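Local coordinates for protein putative ketosteroid isomerase (Parabacteroides distasonis ATCC 8503, PDB 3KE7) that is of unproven function but may be a ketosteroid isomerase-like protein, and probably binds small molecules in the pocket of a SnoaL-like, NTF2-type fold, at residues L91-D96 and W106-V111. Sequence-based numbering, arbitrary orientation.
Sequences LTFNLD and WNCTEV. With BCN (bicine), chain F.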
ATOM      1  N   LEU B  91       4.963  -6.059  -0.885  1.00  5.86           N
ATOM      2  CA  LEU B  91       4.384  -7.097  -1.752  1.00  5.42           C
ATOM      3  C   LEU B  91       3.135  -6.568  -2.413  1.00  6.71           C
ATOM      4  O   LEU B  91       2.193  -6.125  -1.746  1.00  6.73           O
ATOM      5  CB  LEU B  91       4.067  -8.345  -0.933  1.00  5.40           C
ATOM      6  CG  LEU B  91       3.213  -9.391  -1.637  1.00  5.79           C
ATOM      7  CD1 LEU B  91       3.936 -10.003  -2.869  1.00  6.99           C
ATOM      8  CD2 LEU B  91       2.784 -10.478  -0.627  1.00  7.08           C
ATOM      9  N   THR B  92       3.124  -6.587  -3.719  1.00  6.29           N
ATOM     10  CA  THR B  92       1.940  -6.170  -4.480  1.00  5.91           C
ATOM     11  C   THR B  92       1.525  -7.312  -5.402  1.00  5.91           C
ATOM     12  O   THR B  92       2.369  -8.023  -5.985  1.00  6.75           O
ATOM     13  CB  THR B  92       2.169  -4.885  -5.301  1.00  6.42           C
ATOM     14  OG1 THR B  92       3.337  -5.046  -6.094  1.00  6.37           O
ATOM     15  CG2 THR B  92       2.378  -3.679  -4.359  1.00  6.66           C
ATOM     16  N   PHE B  93       0.219  -7.510  -5.557  1.00  6.39           N
ATOM     17  CA  PHE B  93      -0.276  -8.554  -6.411  1.00  5.64           C
ATOM     18  C   PHE B  93      -1.761  -8.325  -6.711  1.00  6.23           C
ATOM     19  O   PHE B  93      -2.436  -7.516  -6.036  1.00  5.62           O
ATOM     20  CB  PHE B  93      -0.061  -9.950  -5.779  1.00  6.65           C
ATOM     21  CG  PHE B  93      -0.721 -10.169  -4.419  1.00  6.35           C
ATOM     22  CD1 PHE B  93      -0.066  -9.797  -3.262  1.00  5.33           C
ATOM     23  CD2 PHE B  93      -1.952 -10.819  -4.307  1.00  6.21           C
ATOM     24  CE1 PHE B  93      -0.653  -9.999  -2.011  1.00  6.33           C
ATOM     25  CE2 PHE B  93      -2.534 -11.051  -3.067  1.00  7.22           C
ATOM     26  CZ  PHE B  93      -1.871 -10.603  -1.916  1.00  7.92           C
ATOM     27  N   ASN B  94      -2.240  -9.087  -7.688  1.00  5.92           N
ATOM     28  CA  ASN B  94      -3.639  -9.253  -7.914  1.00  5.97           C
ATOM     29  C   ASN B  94      -3.999 -10.665  -7.488  1.00  5.84           C
ATOM     30  O   ASN B  94      -3.118 -11.553  -7.490  1.00  7.10           O
ATOM     31  CB  ASN B  94      -3.985  -8.950  -9.378  1.00  5.00           C
ATOM     32  CG  ASN B  94      -3.966  -7.478  -9.647  1.00  6.20           C
ATOM     33  OD1 ASN B  94      -2.964  -6.925 -10.091  1.00  7.41           O
ATOM     34  ND2 ASN B  94      -5.039  -6.803  -9.219  1.00  5.37           N
ATOM     35  N   LEU B  95      -5.240 -10.872  -7.114  1.00  6.56           N
ATOM     36  CA  LEU B  95      -5.666 -12.176  -6.643  1.00  7.57           C
ATOM     37  C   LEU B  95      -7.029 -12.509  -7.164  1.00  6.31           C
ATOM     38  O   LEU B  95      -7.957 -11.764  -6.947  1.00  8.56           O
ATOM     39  CB  LEU B  95      -5.724 -12.193  -5.115  1.00  8.20           C
ATOM     40  CG  LEU B  95      -5.931 -13.584  -4.426  1.00  8.86           C
ATOM     41  CD1 LEU B  95      -4.651 -14.347  -4.488  1.00 11.83           C
ATOM     42  CD2 LEU B  95      -6.348 -13.398  -2.964  1.00  9.41           C
ATOM     43  N   ASP B  96      -7.157 -13.631  -7.875  1.00  7.11           N
ATOM     44  CA  ASP B  96      -8.492 -14.150  -8.240  1.00  9.38           C
ATOM     45  C   ASP B  96      -8.916 -15.208  -7.146  1.00  8.39           C
ATOM     46  O   ASP B  96      -8.254 -16.181  -7.000  1.00 13.97           O
ATOM     47  CB  ASP B  96      -8.463 -14.790  -9.627  1.00  9.35           C
ATOM     48  CG  ASP B  96      -8.335 -13.786 -10.768  1.00  9.23           C
ATOM     49  OD1 ASP B  96      -8.460 -12.559 -10.568  1.00 10.29           O
ATOM     50  OD2 ASP B  96      -8.075 -14.265 -11.890  1.00 12.17           O
ATOM     51  N   TRP B 106      -9.165  -9.224  -6.827  1.00  5.30           N
ATOM     52  CA  TRP B 106      -8.612  -8.299  -5.863  1.00  5.38           C
ATOM     53  C   TRP B 106      -7.284  -7.687  -6.313  1.00  5.34           C
ATOM     54  O   TRP B 106      -6.529  -8.286  -7.037  1.00  6.04           O
ATOM     55  CB  TRP B 106      -8.294  -9.039  -4.553  1.00  5.43           C
ATOM     56  CG  TRP B 106      -9.433  -9.659  -3.818  1.00  6.49           C
ATOM     57  CD1 TRP B 106      -9.868 -10.957  -3.930  1.00 10.08           C
ATOM     58  CD2 TRP B 106     -10.251  -9.047  -2.816  1.00  5.59           C
ATOM     59  NE1 TRP B 106     -10.910 -11.187  -3.062  1.00 11.33           N
ATOM     60  CE2 TRP B 106     -11.155 -10.035  -2.353  1.00  8.52           C
ATOM     61  CE3 TRP B 106     -10.284  -7.777  -2.228  1.00  6.74           C
ATOM     62  CZ2 TRP B 106     -12.103  -9.778  -1.359  1.00  8.44           C
ATOM     63  CZ3 TRP B 106     -11.235  -7.530  -1.241  1.00 10.36           C
ATOM     64  CH2 TRP B 106     -12.123  -8.528  -0.818  1.00 10.68           C
ATOM     65  N   ASN B 107      -7.075  -6.468  -5.825  1.00  5.67           N
ATOM     66  CA  ASN B 107      -5.789  -5.768  -5.769  1.00  7.11           C
ATOM     67  C   ASN B 107      -5.308  -5.879  -4.304  1.00  5.09           C
ATOM     68  O   ASN B 107      -6.112  -5.773  -3.367  1.00  6.81           O
ATOM     69  CB  ASN B 107      -5.993  -4.283  -6.031  1.00  5.63           C
ATOM     70  CG  ASN B 107      -6.619  -3.982  -7.360  1.00  5.08           C
ATOM     71  OD1 ASN B 107      -6.113  -4.392  -8.414  1.00  6.41           O
ATOM     72  ND2 ASN B 107      -7.700  -3.187  -7.337  1.00  6.95           N
ATOM     73  N   CYS B 108      -4.010  -6.034  -4.110  1.00  4.81           N
ATOM     74  CA  CYS B 108      -3.452  -6.066  -2.774  1.00  5.79           C
ATOM     75  C   CYS B 108      -2.061  -5.459  -2.668  1.00  4.28           C
ATOM     76  O   CYS B 108      -1.165  -5.800  -3.468  1.00  5.44           O
ATOM     77  CB  CYS B 108      -3.408  -7.495  -2.244  1.00  6.13           C
ATOM     78  SG  CYS B 108      -2.926  -7.615  -0.478  1.00  8.42           S
ATOM     79  N   THR B 109      -1.892  -4.614  -1.654  1.00  6.13           N
ATOM     80  CA  THR B 109      -0.597  -4.166  -1.216  1.00  5.10           C
ATOM     81  C   THR B 109      -0.396  -4.600   0.235  1.00  4.80           C
ATOM     82  O   THR B 109      -1.191  -4.211   1.115  1.00  6.41           O
ATOM     83  CB  THR B 109      -0.463  -2.665  -1.275  1.00  6.62           C
ATOM     84  OG1 THR B 109      -0.758  -2.217  -2.591  1.00  6.90           O
ATOM     85  CG2 THR B 109       0.963  -2.203  -0.845  1.00  5.69           C
ATOM     86  N   GLU B 110       0.667  -5.324   0.509  1.00  5.11           N
ATOM     87  CA  GLU B 110       1.083  -5.663   1.854  1.00  5.06           C
ATOM     88  C   GLU B 110       2.453  -5.027   2.075  1.00  6.66           C
ATOM     89  O   GLU B 110       3.318  -5.077   1.164  1.00  9.67           O
ATOM     90  CB  GLU B 110       1.233  -7.187   2.064  1.00  7.36           C
ATOM     91  CG  GLU B 110       0.057  -8.013   1.755  1.00  5.19           C
ATOM     92  CD  GLU B 110      -0.968  -8.030   2.864  1.00  6.84           C
ATOM     93  OE1 GLU B 110      -0.892  -7.161   3.744  1.00  9.50           O
ATOM     94  OE2 GLU B 110      -1.861  -8.942   2.861  1.00  7.15           O
ATOM     95  N   VAL B 111       2.664  -4.403   3.231  1.00  4.94           N
ATOM     96  CA  VAL B 111       4.001  -3.969   3.605  1.00  4.54           C
ATOM     97  C   VAL B 111       4.417  -4.813   4.825  1.00  5.78           C
ATOM     98  O   VAL B 111       3.752  -4.793   5.839  1.00  6.41           O
ATOM     99  CB  VAL B 111       4.077  -2.515   3.947  1.00  6.53           C
ATOM    100  CG1 VAL B 111       5.540  -2.165   4.287  1.00  7.91           C
ATOM    101  CG2 VAL B 111       3.587  -1.642   2.761  1.00  8.72           C
TER
HETATM  102  N1  BCN F   1      -9.551 -11.376   1.892  1.00 23.68           N
HETATM  103  C1  BCN F   1     -10.454 -10.456   2.598  1.00 22.62           C
HETATM  104  C2  BCN F   1     -11.918 -10.893   2.411  1.00 22.68           C
HETATM  105  O21 BCN F   1     -12.848 -10.138   2.765  1.00 24.37           O
HETATM  106  O22 BCN F   1     -12.143 -12.012   1.900  1.00 23.83           O
HETATM  107  C3  BCN F   1      -8.282 -11.532   2.623  1.00 18.15           C
HETATM  108  C4  BCN F   1      -8.434 -12.549   3.755  1.00 25.01           C
HETATM  109  O4  BCN F   1      -9.046 -13.707   3.166  1.00 25.17           O
HETATM  110  C5  BCN F   1      -9.294 -10.823   0.573  1.00 23.73           C
HETATM  111  C6  BCN F   1      -8.822 -11.909  -0.358  1.00 22.21           C
HETATM  112  O6  BCN F   1      -9.694 -13.067  -0.259  1.00 24.17           O
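Trp106 pairs with Leu95 in an antiparallel hydrogen-bonded position: Trp106 N donates to Leu95 O at 2.8 Å, and Leu95 N returns a bond to Trp106 O. That carbonyl accepts twice, since Asn94 ND2 reaches Trp106 O from the opposite face of its plane to Leu95 N. The same ND2 donates a hydrogen bond to Asn107 OD1 at 2.8 Å, close to the Asn94 amide plane, although the two amides are turned 75° apart; Asn94 OD1 accepts a hydrogen bond from Lys53 N of the second subunit.

On the face shared with Leu95 and Trp106, opposite Asn94 and Asn107, Cys108 stands over the Phe93 ring. Its CB lies 3.7 Å from the Phe93 ring centroid, 20° off the normal, a CH-pi contact, while SG approaches obliquely, 3.5 Å from Phe93 CZ. Phe93 chi1 of 59° sets the ring between backbone N and carbonyl carbon, leaning across to Cys108. Both backbone bonds of this pair form, Cys108 N to Phe93 O measuring 2.9 Å.

The Trp106 indole lays one face against bicine, with NE1 3.5 Å from bicine C6, and Leu95 CD2 meets the same C6 at 3.9 Å. Replacing Trp106 by an alanine would probably leave bicine without this aromatic wall and Trp127 without its edge-to-face partner. The antiparallel ladder joins strands 88-99 and 102-114 as a beta hairpin of the curved NTF2-like sheet, and Leu95 and Trp106 of this hairpin line the bicine pocket.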